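Exo-alpha-sialidase (Clostridium perfringens, PDB 2V72) is a large sialidase toxin whose family 32 carbohydrate-binding module binds galactose and holds a calcium ion, probably directing the enzyme to glycans. Local coordinates at residues Ala20-Gly25 against His42-Gly47; Gly76-Ile81 against Gly131-Ile136; Ile68-Arg73 against Ala137-Tyr142; Lys83-Ala88 against Thr125-Val130. All blocks are in the same frame, centred on the assembly; numbering follows the deposited sequence.

Interaction 1: residues Ala20-Gly25 against His42-Gly47; sequences ATSEEG and HTKWNG. With GAL (beta-D-galactopyranose), chain C.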
loop_
_atom_site.group_PDB
_atom_site.type_symbol
_atom_site.label_atom_id
_atom_site.label_comp_id
_atom_site.label_asym_id
_atom_site.label_seq_id
_atom_site.Cartn_x
_atom_site.Cartn_y
_atom_site.Cartn_z
ATOM N N ALA A 20 -7.432 5.563 -3.690
ATOM C CA ALA A 20 -7.740 4.162 -3.982
ATOM C C ALA A 20 -8.901 4.000 -4.969
ATOM O O ALA A 20 -9.763 4.867 -5.074
ATOM C CB ALA A 20 -8.021 3.408 -2.708
ATOM N N THR A 21 -8.912 2.877 -5.680
ATOM C CA THR A 21 -9.916 2.597 -6.698
ATOM C C THR A 21 -11.206 2.083 -6.049
ATOM O O THR A 21 -12.281 2.101 -6.669
ATOM C CB THR A 21 -9.400 1.552 -7.711
ATOM O OG1 THR A 21 -8.997 0.365 -7.012
ATOM C CG2 THR A 21 -8.222 2.099 -8.499
ATOM N N SER A 22 -11.070 1.613 -4.806
ATOM C CA SER A 22 -12.190 1.172 -3.973
ATOM C C SER A 22 -11.897 1.486 -2.516
ATOM O O SER A 22 -10.804 1.188 -2.012
ATOM C CB SER A 22 -12.430 -0.322 -4.122
ATOM O OG SER A 22 -13.546 -0.718 -3.339
ATOM N N GLU A 23 -12.869 2.105 -1.846
ATOM C CA GLU A 23 -12.734 2.416 -0.433
ATOM C C GLU A 23 -14.082 2.474 0.263
ATOM O O GLU A 23 -15.040 3.097 -0.232
ATOM C CB GLU A 23 -11.888 3.685 -0.188
ATOM C CG GLU A 23 -12.406 4.994 -0.791
ATOM C CD GLU A 23 -11.289 5.977 -1.151
ATOM O OE1 GLU A 23 -10.476 6.335 -0.274
ATOM O OE2 GLU A 23 -11.228 6.416 -2.321
ATOM N N GLU A 24 -14.157 1.783 1.394
ATOM C CA GLU A 24 -15.269 1.911 2.312
ATOM C C GLU A 24 -15.217 3.312 2.891
ATOM O O GLU A 24 -14.128 3.820 3.174
ATOM C CB GLU A 24 -15.165 0.857 3.423
ATOM C CG GLU A 24 -16.324 0.858 4.419
ATOM C CD GLU A 24 -17.696 0.674 3.766
ATOM O OE1 GLU A 24 -17.846 -0.193 2.872
ATOM O OE2 GLU A 24 -18.630 1.403 4.162
ATOM N N GLY A 25 -16.385 3.938 3.045
ATOM C CA GLY A 25 -16.487 5.297 3.570
ATOM C C GLY A 25 -15.732 5.489 4.870
ATOM O O GLY A 25 -15.048 6.493 5.064
ATOM N N HIS A 42 -9.522 0.140 3.287
ATOM C CA HIS A 42 -10.200 -1.122 3.060
ATOM C C HIS A 42 -11.151 -0.891 1.895
ATOM O O HIS A 42 -11.792 0.169 1.809
ATOM C CB HIS A 42 -10.957 -1.515 4.334
ATOM C CG HIS A 42 -11.432 -2.937 4.377
ATOM N ND1 HIS A 42 -12.277 -3.474 3.434
ATOM C CD2 HIS A 42 -11.231 -3.911 5.297
ATOM C CE1 HIS A 42 -12.555 -4.726 3.752
ATOM N NE2 HIS A 42 -11.932 -5.016 4.880
ATOM N N THR A 43 -11.224 -1.864 0.989
ATOM C CA THR A 43 -12.163 -1.794 -0.124
ATOM C C THR A 43 -13.585 -1.875 0.437
ATOM O O THR A 43 -13.761 -2.173 1.621
ATOM C CB THR A 43 -11.891 -2.888 -1.172
ATOM O OG1 THR A 43 -11.985 -4.182 -0.564
ATOM C CG2 THR A 43 -10.485 -2.708 -1.792
ATOM N N LYS A 44 -14.598 -1.592 -0.381
ATOM C CA LYS A 44 -15.950 -1.493 0.177
ATOM C C LYS A 44 -16.518 -2.810 0.668
ATOM O O LYS A 44 -16.501 -3.825 -0.032
ATOM C CB LYS A 44 -16.936 -0.713 -0.711
ATOM C CG LYS A 44 -17.068 -1.148 -2.138
ATOM C CD LYS A 44 -18.041 -0.204 -2.893
ATOM C CE LYS A 44 -17.622 1.265 -2.798
ATOM N NZ LYS A 44 -18.548 2.181 -3.539
ATOM N N TRP A 45 -16.994 -2.764 1.905
ATOM C CA TRP A 45 -17.404 -3.941 2.664
ATOM C C TRP A 45 -18.452 -4.812 1.972
ATOM O O TRP A 45 -18.488 -6.020 2.202
ATOM C CB TRP A 45 -17.931 -3.504 4.023
ATOM C CG TRP A 45 -16.919 -2.848 4.941
ATOM C CD1 TRP A 45 -15.618 -2.495 4.652
ATOM C CD2 TRP A 45 -17.149 -2.440 6.294
ATOM N NE1 TRP A 45 -15.037 -1.897 5.748
ATOM C CE2 TRP A 45 -15.953 -1.852 6.767
ATOM C CE3 TRP A 45 -18.251 -2.518 7.153
ATOM C CZ2 TRP A 45 -15.828 -1.352 8.074
ATOM C CZ3 TRP A 45 -18.126 -2.018 8.448
ATOM C CH2 TRP A 45 -16.924 -1.441 8.896
ATOM N N ASN A 46 -19.293 -4.203 1.124
ATOM C CA ASN A 46 -20.359 -4.950 0.437
ATOM C C ASN A 46 -19.878 -5.827 -0.721
ATOM O O ASN A 46 -20.685 -6.477 -1.391
ATOM C CB ASN A 46 -21.535 -4.045 0.017
ATOM C CG ASN A 46 -21.169 -3.014 -1.057
ATOM O OD1 ASN A 46 -21.915 -2.055 -1.269
ATOM N ND2 ASN A 46 -20.042 -3.203 -1.738
ATOM N N GLY A 47 -18.563 -5.834 -0.943
ATOM C CA GLY A 47 -17.917 -6.712 -1.916
ATOM C C GLY A 47 -18.202 -6.402 -3.375
ATOM O O GLY A 47 -18.036 -7.270 -4.237
HETATM C C1 GAL C . -16.104 -6.623 9.107
HETATM C C2 GAL C . -14.723 -6.007 9.318
HETATM C C3 GAL C . -14.474 -4.865 8.327
HETATM C C4 GAL C . -14.837 -5.253 6.891
HETATM C C5 GAL C . -16.206 -5.915 6.821
HETATM C C6 GAL C . -16.483 -6.420 5.408
HETATM O O1 GAL C . -16.199 -7.781 9.895
HETATM O O2 GAL C . -14.589 -5.561 10.652
HETATM O O3 GAL C . -13.111 -4.511 8.361
HETATM O O4 GAL C . -13.874 -6.147 6.375
HETATM O O5 GAL C . -16.281 -6.992 7.749
HETATM O O6 GAL C . -17.860 -6.699 5.264
HETATM O O HOH W 1 -19.903 -1.097 1.150
#

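Interaction 2: residues Gly76-Ile81 against Gly131-Ile136; sequences GNNGFI and GGFASI. With GAL (beta-D-galactopyranose), chain C.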
loop_
_atom_site.group_PDB
_atom_site.type_symbol
_atom_site.label_atom_id
_atom_site.label_comp_id
_atom_site.label_asym_id
_atom_site.label_seq_id
_atom_site.Cartn_x
_atom_site.Cartn_y
_atom_site.Cartn_z
ATOM N N GLY A 76 -8.734 -8.616 13.046
ATOM C CA GLY A 76 -9.498 -9.167 11.924
ATOM C C GLY A 76 -8.579 -9.661 10.823
ATOM O O GLY A 76 -7.383 -9.372 10.836
ATOM N N ASN A 77 -9.120 -10.413 9.866
ATOM C CA ASN A 77 -8.305 -10.862 8.724
ATOM C C ASN A 77 -8.753 -10.399 7.324
ATOM O O ASN A 77 -7.993 -10.503 6.359
ATOM C CB ASN A 77 -8.038 -12.380 8.774
ATOM C CG ASN A 77 -9.295 -13.226 8.614
ATOM O OD1 ASN A 77 -9.211 -14.461 8.581
ATOM N ND2 ASN A 77 -10.458 -12.584 8.514
ATOM N N ASN A 78 -9.973 -9.874 7.225
ATOM C CA ASN A 78 -10.523 -9.431 5.943
ATOM C C ASN A 78 -9.610 -8.451 5.224
ATOM O O ASN A 78 -9.250 -7.401 5.769
ATOM C CB ASN A 78 -11.914 -8.804 6.124
ATOM C CG ASN A 78 -13.034 -9.817 6.000
ATOM O OD1 ASN A 78 -12.914 -10.819 5.295
ATOM N ND2 ASN A 78 -14.142 -9.548 6.672
ATOM N N GLY A 79 -9.232 -8.809 4.003
ATOM C CA GLY A 79 -8.398 -7.944 3.178
ATOM C C GLY A 79 -6.899 -8.110 3.336
ATOM O O GLY A 79 -6.134 -7.335 2.761
ATOM N N PHE A 80 -6.469 -9.097 4.127
ATOM C CA PHE A 80 -5.069 -9.492 4.130
ATOM C C PHE A 80 -4.754 -9.742 2.659
ATOM O O PHE A 80 -5.336 -10.639 2.046
ATOM C CB PHE A 80 -4.835 -10.795 4.921
ATOM C CG PHE A 80 -4.744 -10.626 6.424
ATOM C CD1 PHE A 80 -4.715 -11.753 7.244
ATOM C CD2 PHE A 80 -4.687 -9.375 7.020
ATOM C CE1 PHE A 80 -4.626 -11.636 8.641
ATOM C CE2 PHE A 80 -4.596 -9.250 8.413
ATOM C CZ PHE A 80 -4.564 -10.383 9.222
ATOM N N ILE A 81 -3.871 -8.933 2.081
ATOM C CA ILE A 81 -3.493 -9.110 0.681
ATOM C C ILE A 81 -2.546 -10.301 0.562
ATOM O O ILE A 81 -1.536 -10.364 1.269
ATOM C CB ILE A 81 -2.855 -7.827 0.082
ATOM C CG1 ILE A 81 -3.821 -6.640 0.244
ATOM C CG2 ILE A 81 -2.471 -8.060 -1.386
ATOM C CD1 ILE A 81 -3.233 -5.278 -0.058
ATOM N N GLY A 131 -11.373 -12.867 1.990
ATOM C CA GLY A 131 -12.745 -12.391 1.918
ATOM C C GLY A 131 -13.046 -11.731 0.587
ATOM O O GLY A 131 -14.186 -11.342 0.334
ATOM N N GLY A 132 -12.024 -11.616 -0.264
ATOM C CA GLY A 132 -12.125 -10.905 -1.539
ATOM C C GLY A 132 -11.974 -9.404 -1.352
ATOM O O GLY A 132 -12.414 -8.621 -2.191
ATOM N N PHE A 133 -11.353 -9.008 -0.244
ATOM C CA PHE A 133 -11.100 -7.600 0.070
ATOM C C PHE A 133 -9.608 -7.273 0.050
ATOM O O PHE A 133 -8.766 -8.158 -0.093
ATOM C CB PHE A 133 -11.659 -7.240 1.455
ATOM C CG PHE A 133 -13.113 -7.575 1.634
ATOM C CD1 PHE A 133 -13.493 -8.688 2.374
ATOM C CD2 PHE A 133 -14.100 -6.781 1.055
ATOM C CE1 PHE A 133 -14.840 -9.008 2.540
ATOM C CE2 PHE A 133 -15.448 -7.088 1.210
ATOM C CZ PHE A 133 -15.819 -8.204 1.955
ATOM N N ALA A 134 -9.302 -5.986 0.195
ATOM C CA ALA A 134 -7.944 -5.511 0.385
ATOM C C ALA A 134 -7.980 -4.485 1.509
ATOM O O ALA A 134 -8.838 -3.589 1.501
ATOM C CB ALA A 134 -7.412 -4.876 -0.900
ATOM N N SER A 135 -7.073 -4.637 2.472
ATOM C CA SER A 135 -6.893 -3.674 3.552
ATOM C C SER A 135 -5.412 -3.434 3.852
ATOM O O SER A 135 -4.580 -4.339 3.705
ATOM C CB SER A 135 -7.645 -4.099 4.821
ATOM O OG SER A 135 -7.274 -5.391 5.278
ATOM N N ILE A 136 -5.099 -2.194 4.227
ATOM C CA ILE A 136 -3.776 -1.779 4.670
ATOM C C ILE A 136 -4.009 -0.747 5.769
ATOM O O ILE A 136 -4.650 0.281 5.539
ATOM C CB ILE A 136 -2.922 -1.140 3.522
ATOM C CG1 ILE A 136 -2.502 -2.191 2.483
ATOM C CG2 ILE A 136 -1.674 -0.451 4.087
ATOM C CD1 ILE A 136 -1.878 -1.608 1.213
HETATM C C1 GAL C . -16.104 -6.623 9.107
HETATM C C2 GAL C . -14.723 -6.007 9.318
HETATM C C3 GAL C . -14.474 -4.865 8.327
HETATM C C4 GAL C . -14.837 -5.253 6.891
HETATM C C5 GAL C . -16.206 -5.915 6.821
HETATM C C6 GAL C . -16.483 -6.420 5.408
HETATM O O1 GAL C . -16.199 -7.781 9.895
HETATM O O2 GAL C . -14.589 -5.561 10.652
HETATM O O3 GAL C . -13.111 -4.511 8.361
HETATM O O4 GAL C . -13.874 -6.147 6.375
HETATM O O5 GAL C . -16.281 -6.992 7.749
HETATM O O6 GAL C . -17.860 -6.699 5.264
HETATM O O HOH W 2 -2.872 -6.577 3.622
#

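Interaction 3: residues Ile68-Arg73 against Ala137-Tyr142; sequences IAITPR and AELNVY. With CA (calcium ion), chain B; GAL (beta-D-galactopyranose), chain C.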
loop_
_atom_site.group_PDB
_atom_site.type_symbol
_atom_site.label_atom_id
_atom_site.label_comp_id
_atom_site.label_asym_id
_atom_site.label_seq_id
_atom_site.Cartn_x
_atom_site.Cartn_y
_atom_site.Cartn_z
ATOM N N ILE A 68 9.646 -0.536 1.394
ATOM C CA ILE A 68 8.244 -0.223 1.692
ATOM C C ILE A 68 7.741 -1.203 2.758
ATOM O O ILE A 68 7.916 -2.415 2.619
ATOM C CB ILE A 68 7.358 -0.301 0.411
ATOM C CG1 ILE A 68 7.836 0.711 -0.642
ATOM C CG2 ILE A 68 5.888 -0.053 0.740
ATOM C CD1 ILE A 68 7.554 0.305 -2.066
ATOM N N ALA A 69 7.135 -0.672 3.818
ATOM C CA ALA A 69 6.519 -1.503 4.850
ATOM C C ALA A 69 4.998 -1.427 4.783
ATOM O O ALA A 69 4.404 -0.354 4.939
ATOM C CB ALA A 69 7.028 -1.120 6.240
ATOM N N ILE A 70 4.385 -2.580 4.537
ATOM C CA ILE A 70 2.930 -2.708 4.425
ATOM C C ILE A 70 2.382 -3.373 5.691
ATOM O O ILE A 70 2.515 -4.590 5.887
ATOM C CB ILE A 70 2.526 -3.522 3.164
ATOM C CG1 ILE A 70 3.099 -2.883 1.888
ATOM C CG2 ILE A 70 1.010 -3.668 3.069
ATOM C CD1 ILE A 70 4.511 -3.377 1.518
ATOM N N THR A 71 1.772 -2.552 6.543
ATOM C CA THR A 71 1.192 -2.998 7.809
ATOM C C THR A 71 -0.269 -3.432 7.624
ATOM O O THR A 71 -1.130 -2.608 7.304
ATOM C CB THR A 71 1.254 -1.875 8.860
ATOM O OG1 THR A 71 2.587 -1.349 8.924
ATOM C CG2 THR A 71 0.817 -2.376 10.242
ATOM N N PRO A 72 -0.551 -4.733 7.821
ATOM C CA PRO A 72 -1.921 -5.221 7.773
ATOM C C PRO A 72 -2.767 -4.700 8.931
ATOM O O PRO A 72 -2.244 -4.082 9.867
ATOM C CB PRO A 72 -1.757 -6.746 7.887
ATOM C CG PRO A 72 -0.338 -7.016 7.577
ATOM C CD PRO A 72 0.400 -5.830 8.076
ATOM N N ARG A 73 -4.067 -4.958 8.864
ATOM C CA ARG A 73 -4.984 -4.628 9.946
ATOM C C ARG A 73 -4.577 -5.280 11.267
ATOM O O ARG A 73 -4.236 -6.460 11.328
ATOM C CB ARG A 73 -6.419 -5.000 9.575
ATOM C CG ARG A 73 -6.653 -6.469 9.267
ATOM C CD ARG A 73 -8.037 -6.685 8.689
ATOM N NE ARG A 73 -9.086 -6.270 9.613
ATOM C CZ ARG A 73 -10.323 -5.929 9.258
ATOM N NH1 ARG A 73 -10.692 -5.933 7.978
ATOM N NH2 ARG A 73 -11.189 -5.567 10.188
ATOM N N ALA A 137 -3.503 -1.029 6.965
ATOM C CA ALA A 137 -3.665 -0.112 8.092
ATOM C C ALA A 137 -2.613 0.994 8.072
ATOM O O ALA A 137 -2.912 2.137 8.421
ATOM C CB ALA A 137 -3.658 -0.876 9.431
ATOM N N GLU A 138 -1.393 0.653 7.659
ATOM C CA GLU A 138 -0.307 1.631 7.518
ATOM C C GLU A 138 0.634 1.308 6.355
ATOM O O GLU A 138 0.939 0.144 6.090
ATOM C CB GLU A 138 0.510 1.757 8.808
ATOM C CG GLU A 138 -0.077 2.670 9.864
ATOM C CD GLU A 138 -0.262 4.083 9.378
ATOM O OE1 GLU A 138 0.743 4.754 9.050
ATOM O OE2 GLU A 138 -1.424 4.529 9.333
ATOM N N LEU A 139 1.080 2.356 5.668
ATOM C CA LEU A 139 2.039 2.231 4.590
ATOM C C LEU A 139 3.146 3.257 4.778
ATOM O O LEU A 139 2.885 4.459 4.885
ATOM C CB LEU A 139 1.368 2.403 3.223
ATOM C CG LEU A 139 2.303 2.047 2.065
ATOM C CD1 LEU A 139 1.596 1.216 1.016
ATOM C CD2 LEU A 139 2.969 3.281 1.456
ATOM N N ASN A 140 4.381 2.764 4.827
ATOM C CA ASN A 140 5.538 3.616 5.008
ATOM C C ASN A 140 6.542 3.403 3.886
ATOM O O ASN A 140 6.641 2.302 3.328
ATOM C CB ASN A 140 6.177 3.353 6.371
ATOM C CG ASN A 140 5.374 3.930 7.500
ATOM O OD1 ASN A 140 5.459 5.127 7.782
ATOM N ND2 ASN A 140 4.571 3.090 8.150
ATOM N N VAL A 141 7.259 4.465 3.537
ATOM C CA VAL A 141 8.204 4.405 2.423
ATOM C C VAL A 141 9.541 4.928 2.903
ATOM O O VAL A 141 9.620 5.981 3.536
ATOM C CB VAL A 141 7.719 5.192 1.173
ATOM C CG1 VAL A 141 8.587 4.860 -0.036
ATOM C CG2 VAL A 141 6.262 4.862 0.850
ATOM N N TYR A 142 10.590 4.171 2.621
ATOM C CA TYR A 142 11.888 4.487 3.177
ATOM C C TYR A 142 12.874 4.831 2.085
ATOM O O TYR A 142 12.826 4.249 0.999
ATOM C CB TYR A 142 12.377 3.330 4.050
ATOM C CG TYR A 142 11.460 3.078 5.219
ATOM C CD1 TYR A 142 10.343 2.245 5.089
ATOM C CD2 TYR A 142 11.682 3.697 6.446
ATOM C CE1 TYR A 142 9.492 2.024 6.156
ATOM C CE2 TYR A 142 10.833 3.479 7.521
ATOM C CZ TYR A 142 9.740 2.647 7.367
ATOM O OH TYR A 142 8.896 2.432 8.425
HETATM CA CA CA B . -3.750 3.956 9.594
HETATM C C1 GAL C . -16.104 -6.623 9.107
HETATM C C2 GAL C . -14.723 -6.007 9.318
HETATM C C3 GAL C . -14.474 -4.865 8.327
HETATM C C4 GAL C . -14.837 -5.253 6.891
HETATM C C5 GAL C . -16.206 -5.915 6.821
HETATM C C6 GAL C . -16.483 -6.420 5.408
HETATM O O1 GAL C . -16.199 -7.781 9.895
HETATM O O2 GAL C . -14.589 -5.561 10.652
HETATM O O3 GAL C . -13.111 -4.511 8.361
HETATM O O4 GAL C . -13.874 -6.147 6.375
HETATM O O5 GAL C . -16.281 -6.992 7.749
HETATM O O6 GAL C . -17.860 -6.699 5.264
HETATM O O HOH W 3 3.984 0.469 7.557
#

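Interaction 4: residues Lys83-Ala88 against Thr125-Val130; sequences KYEIHA and TAIQGV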
loop_
_atom_site.group_PDB
_atom_site.type_symbol
_atom_site.label_atom_id
_atom_site.label_comp_id
_atom_site.label_asym_id
_atom_site.label_seq_id
_atom_site.Cartn_x
_atom_site.Cartn_y
_atom_site.Cartn_z
ATOM N N LYS A 83 -1.761 -11.778 -2.820
ATOM C CA LYS A 83 -1.058 -11.662 -4.096
ATOM C C LYS A 83 -1.086 -10.196 -4.536
ATOM O O LYS A 83 -2.149 -9.556 -4.545
ATOM C CB LYS A 83 -1.705 -12.568 -5.150
ATOM C CG LYS A 83 -0.778 -12.981 -6.287
ATOM C CD LYS A 83 -1.515 -13.738 -7.385
ATOM C CE LYS A 83 -0.569 -14.042 -8.541
ATOM N NZ LYS A 83 -1.225 -14.003 -9.892
ATOM N N TYR A 84 0.084 -9.668 -4.891
ATOM C CA TYR A 84 0.259 -8.230 -5.089
ATOM C C TYR A 84 1.156 -7.872 -6.283
ATOM O O TYR A 84 1.888 -8.716 -6.811
ATOM C CB TYR A 84 0.826 -7.586 -3.810
ATOM C CG TYR A 84 2.252 -8.002 -3.501
ATOM C CD1 TYR A 84 3.335 -7.255 -3.961
ATOM C CD2 TYR A 84 2.515 -9.157 -2.761
ATOM C CE1 TYR A 84 4.648 -7.646 -3.693
ATOM C CE2 TYR A 84 3.815 -9.557 -2.487
ATOM C CZ TYR A 84 4.875 -8.798 -2.950
ATOM O OH TYR A 84 6.156 -9.201 -2.675
ATOM N N GLU A 85 1.069 -6.608 -6.695
ATOM C CA GLU A 85 2.012 -5.976 -7.613
ATOM C C GLU A 85 2.321 -4.604 -7.054
ATOM O O GLU A 85 1.466 -3.980 -6.426
ATOM C CB GLU A 85 1.395 -5.783 -8.994
ATOM C CG GLU A 85 1.329 -7.010 -9.897
ATOM C CD GLU A 85 0.618 -6.707 -11.221
ATOM O OE1 GLU A 85 0.088 -5.581 -11.373
ATOM O OE2 GLU A 85 0.576 -7.592 -12.102
ATOM N N ILE A 86 3.542 -4.135 -7.276
ATOM C CA ILE A 86 3.923 -2.776 -6.920
ATOM C C ILE A 86 4.499 -2.063 -8.152
ATOM O O ILE A 86 5.425 -2.559 -8.792
ATOM C CB ILE A 86 4.931 -2.749 -5.731
ATOM C CG1 ILE A 86 4.362 -3.491 -4.505
ATOM C CG2 ILE A 86 5.333 -1.308 -5.384
ATOM C CD1 ILE A 86 5.181 -3.338 -3.220
ATOM N N HIS A 87 3.917 -0.916 -8.492
ATOM C CA HIS A 87 4.386 -0.091 -9.604
ATOM C C HIS A 87 4.846 1.236 -9.053
ATOM O O HIS A 87 4.291 1.727 -8.067
ATOM C CB HIS A 87 3.271 0.193 -10.613
ATOM C CG HIS A 87 2.755 -1.015 -11.325
ATOM N ND1 HIS A 87 1.911 -1.926 -10.727
ATOM C CD2 HIS A 87 2.932 -1.444 -12.598
ATOM C CE1 HIS A 87 1.596 -2.868 -11.599
ATOM N NE2 HIS A 87 2.207 -2.603 -12.741
ATOM N N ALA A 88 5.861 1.811 -9.692
ATOM C CA ALA A 88 6.342 3.138 -9.333
ATOM C C ALA A 88 6.082 4.101 -10.479
ATOM O O ALA A 88 6.140 3.715 -11.645
ATOM C CB ALA A 88 7.828 3.097 -8.993
ATOM N N THR A 125 -1.224 -2.879 -5.763
ATOM C CA THR A 125 -2.375 -3.553 -6.339
ATOM C C THR A 125 -2.589 -4.886 -5.642
ATOM O O THR A 125 -1.674 -5.706 -5.551
ATOM C CB THR A 125 -2.211 -3.762 -7.871
ATOM O OG1 THR A 125 -2.110 -2.485 -8.516
ATOM C CG2 THR A 125 -3.393 -4.536 -8.464
ATOM N N ALA A 126 -3.806 -5.078 -5.134
ATOM C CA ALA A 126 -4.203 -6.325 -4.500
ATOM C C ALA A 126 -4.911 -7.221 -5.512
ATOM O O ALA A 126 -6.051 -6.958 -5.892
ATOM C CB ALA A 126 -5.094 -6.045 -3.316
ATOM N N ILE A 127 -4.220 -8.267 -5.954
ATOM C CA ILE A 127 -4.782 -9.233 -6.907
ATOM C C ILE A 127 -5.690 -10.224 -6.182
ATOM O O ILE A 127 -6.773 -10.559 -6.670
ATOM C CB ILE A 127 -3.673 -9.999 -7.668
ATOM C CG1 ILE A 127 -2.749 -9.019 -8.401
ATOM C CG2 ILE A 127 -4.282 -11.018 -8.638
ATOM C CD1 ILE A 127 -1.424 -9.627 -8.845
ATOM N N GLN A 128 -5.229 -10.702 -5.030
ATOM C CA GLN A 128 -5.986 -11.625 -4.200
ATOM C C GLN A 128 -5.829 -11.191 -2.757
ATOM O O GLN A 128 -4.785 -10.661 -2.378
ATOM C CB GLN A 128 -5.487 -13.060 -4.368
ATOM C CG GLN A 128 -5.828 -13.705 -5.708
ATOM C CD GLN A 128 -5.579 -15.207 -5.726
ATOM O OE1 GLN A 128 -5.928 -15.926 -4.774
ATOM N NE2 GLN A 128 -4.986 -15.695 -6.816
ATOM N N GLY A 129 -6.878 -11.403 -1.968
ATOM C CA GLY A 129 -6.915 -11.023 -0.562
ATOM C C GLY A 129 -8.052 -11.762 0.114
ATOM O O GLY A 129 -9.013 -12.151 -0.549
ATOM N N VAL A 130 -7.953 -11.969 1.427
ATOM C CA VAL A 130 -8.974 -12.757 2.133
ATOM C C VAL A 130 -10.332 -12.065 2.212
ATOM O O VAL A 130 -10.426 -10.850 2.443
ATOM C CB VAL A 130 -8.492 -13.344 3.520
ATOM C CG1 VAL A 130 -7.108 -12.865 3.891
ATOM C CG2 VAL A 130 -9.497 -13.086 4.647
HETATM O O HOH W 4 0.374 -1.916 -8.650
#

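Interaction 1: residues Ala20-Gly25 against His42-Gly47
In the galactose pocket, E24 packs behind W45, the two side chains crossing at about a right angle. E24 has CG anti to its amide nitrogen (chi1 -177°), which lays CG over one face of the indole, 3.4 Å from the centroid of the five-membered ring of W45, a CH-pi contact. The bend at chi2 (57°) then brings the carboxylate round so that E24 OE1 accepts from W45 N at 2.9 Å, on the anti side of the carboxylate, while a water bridges OE1 to N46 N. Against the opposite face of W45 lies C4 of the galactose, so that the indole serves as the aromatic platform common in carbohydrate-binding modules, and W45 O accepts from the sugar O6 at 3.2 Å. D27 takes the indole N-H. Beside the indole, H42 ND1 donates to T43 O at 2.7 Å, nearly in the ring plane, which fixes the imidazole with NE2 2.7 Å from galactose O4. Behind the pocket the backbones are tied by E24 N to H42 O (2.9 Å), and S22 OG, small enough to tuck against T43 CB, accepts from K44 N at 3.3 Å and also bonds D49.

Interaction 2: residues Gly76-Ile81 against Gly131-Ile136
G79 and the F133-S135 backbone pack tightly where a type II beta turn, N77 to F80, meets the chain running into strand 135-142. The glycine occupies the third position of the turn, with positive phi, and its missing side chain lets the two backbones close to 3.7 Å between G79 CA and A134 CA. G79 CA also directs a C-H at F133 O. G79 O accepts from S135 N at 2.9 Å, and S135 uses its short hydroxyl as well: with chi1 at 56°, OG sits between the backbone N and the carbonyl carbon and donates to N78 O at 2.9 Å, in the carbonyl plane on a lone pair. Deeper still, the branched, apolar side chain of I81 meets A134 CB and I136, CD1 of I81 being 4.1 Å from CG1 of I136; nearby a buried polar pair, I81 N and S135 O, is bridged by one water. The sugar side is looser. There N78 and F133 run side by side toward the galactose, amide and ring planes 69° apart, touching by van der Waals contact, and exposed G131 adds little. N78 CB approaches galactose O4 to 3.3 Å, while N78 OD1 lies at the edge of the phenyl ring, 3.7 Å from CD1 of F133.

Interaction 3: residues Ile68-Arg73 against Ala137-Tyr142
T71 and E138 both hold a gamma atom anti to the carbonyl carbon, beside the backbone nitrogen: T71 OG1 at chi1 -51° and E138 CG at -82°. Antiparallel pairing of the two residues sets T71 CB 3.7 Å from E138 CB. E138 then bends at chi2 (-59°), which carries its carboxylate away from the threonine to put OE2 on the calcium ion at 2.4 Å. A137 O binds the same ion at 2.3 Å; S31, D34, N36 and T39 complete the site, and Q13 holds the other carboxylate oxygen. Just past the end of strand 68-71, R73 turns away from A137 and reaches the sugar: NH1 and NH2 both donate to galactose O3, at 2.8 and 2.9 Å, with O3 at the guanidinium edge, near its plane, while NE is fixed by S75 O. Along the strands A69 and N140 exchange two backbone bonds, and a water joins A69 O, T71 OG1 and N140 ND2. On the other face I68 and I70 pack their branched side chains against L139 and V141, suiting the sandwich interior. T71 O accepts from both A137 N (2.9 Å) and E138 N (3.3 Å): a classic beta bulge, here turned to metal binding in an F5/8 type C beta-sandwich.

Interaction 4: residues Lys83-Ala88 against Thr125-Val130
K83 O is the busiest acceptor between K83-A88 and T125-V130, taking I127 N at 2.8 Å and, more weakly, Q128 N at 3.3 Å. On the same side, K83 N donates to Q128 O across 3.3 Å, from above the carbonyl plane rather than on a lone pair. Two residues facing one make this a classic beta bulge, which shifts the register by one in an antiparallel sheet of the sandwich. Past it the pairing is regular: E85 N donates to T125 O at 3.1 Å and T125 N to E85 O at 3.0 Å, both in the carbonyl planes. A water sits 2.6 Å from T125 OG1 and equally near H87 ND1, and gives E85 O a weak extra bond. The extra residue, I127, points its CB at the partner strand; with CG1 anti to the carbonyl carbon (chi1 -57°), CD1 reaches E85 CG at 3.9 Å. Long K83 and Q128 suit the solvent-exposed side, with K83 CB 3.9 Å from Q128 CB, whereas Y84 turns to the buried face and stacks on W102.

Overall arrangement
Interaction 3 lies nearest the chain's centre and, with interaction 2, is mostly buried; interactions 1 and 4 are only partly so. Interactions 2 and 3 share strand 135-142, whereas interaction 4 belongs to the other sheet and adjoins interaction 2 through backbone bonds of G79 and F80 to V130. Regular strand pairing with a bulge marks interactions 3 and 4, but the first bulge serves a calcium ion and the second faces largely outward. The loop contacts add turns, side-chain hydrogen bonds and aromatic rings to single backbone bonds. Three contacts converge on the galactose: W45 and H42 from interaction 1, N78 and F133 from interaction 2, R73 from interaction 3, with R73 NH1 also bonding N78 O.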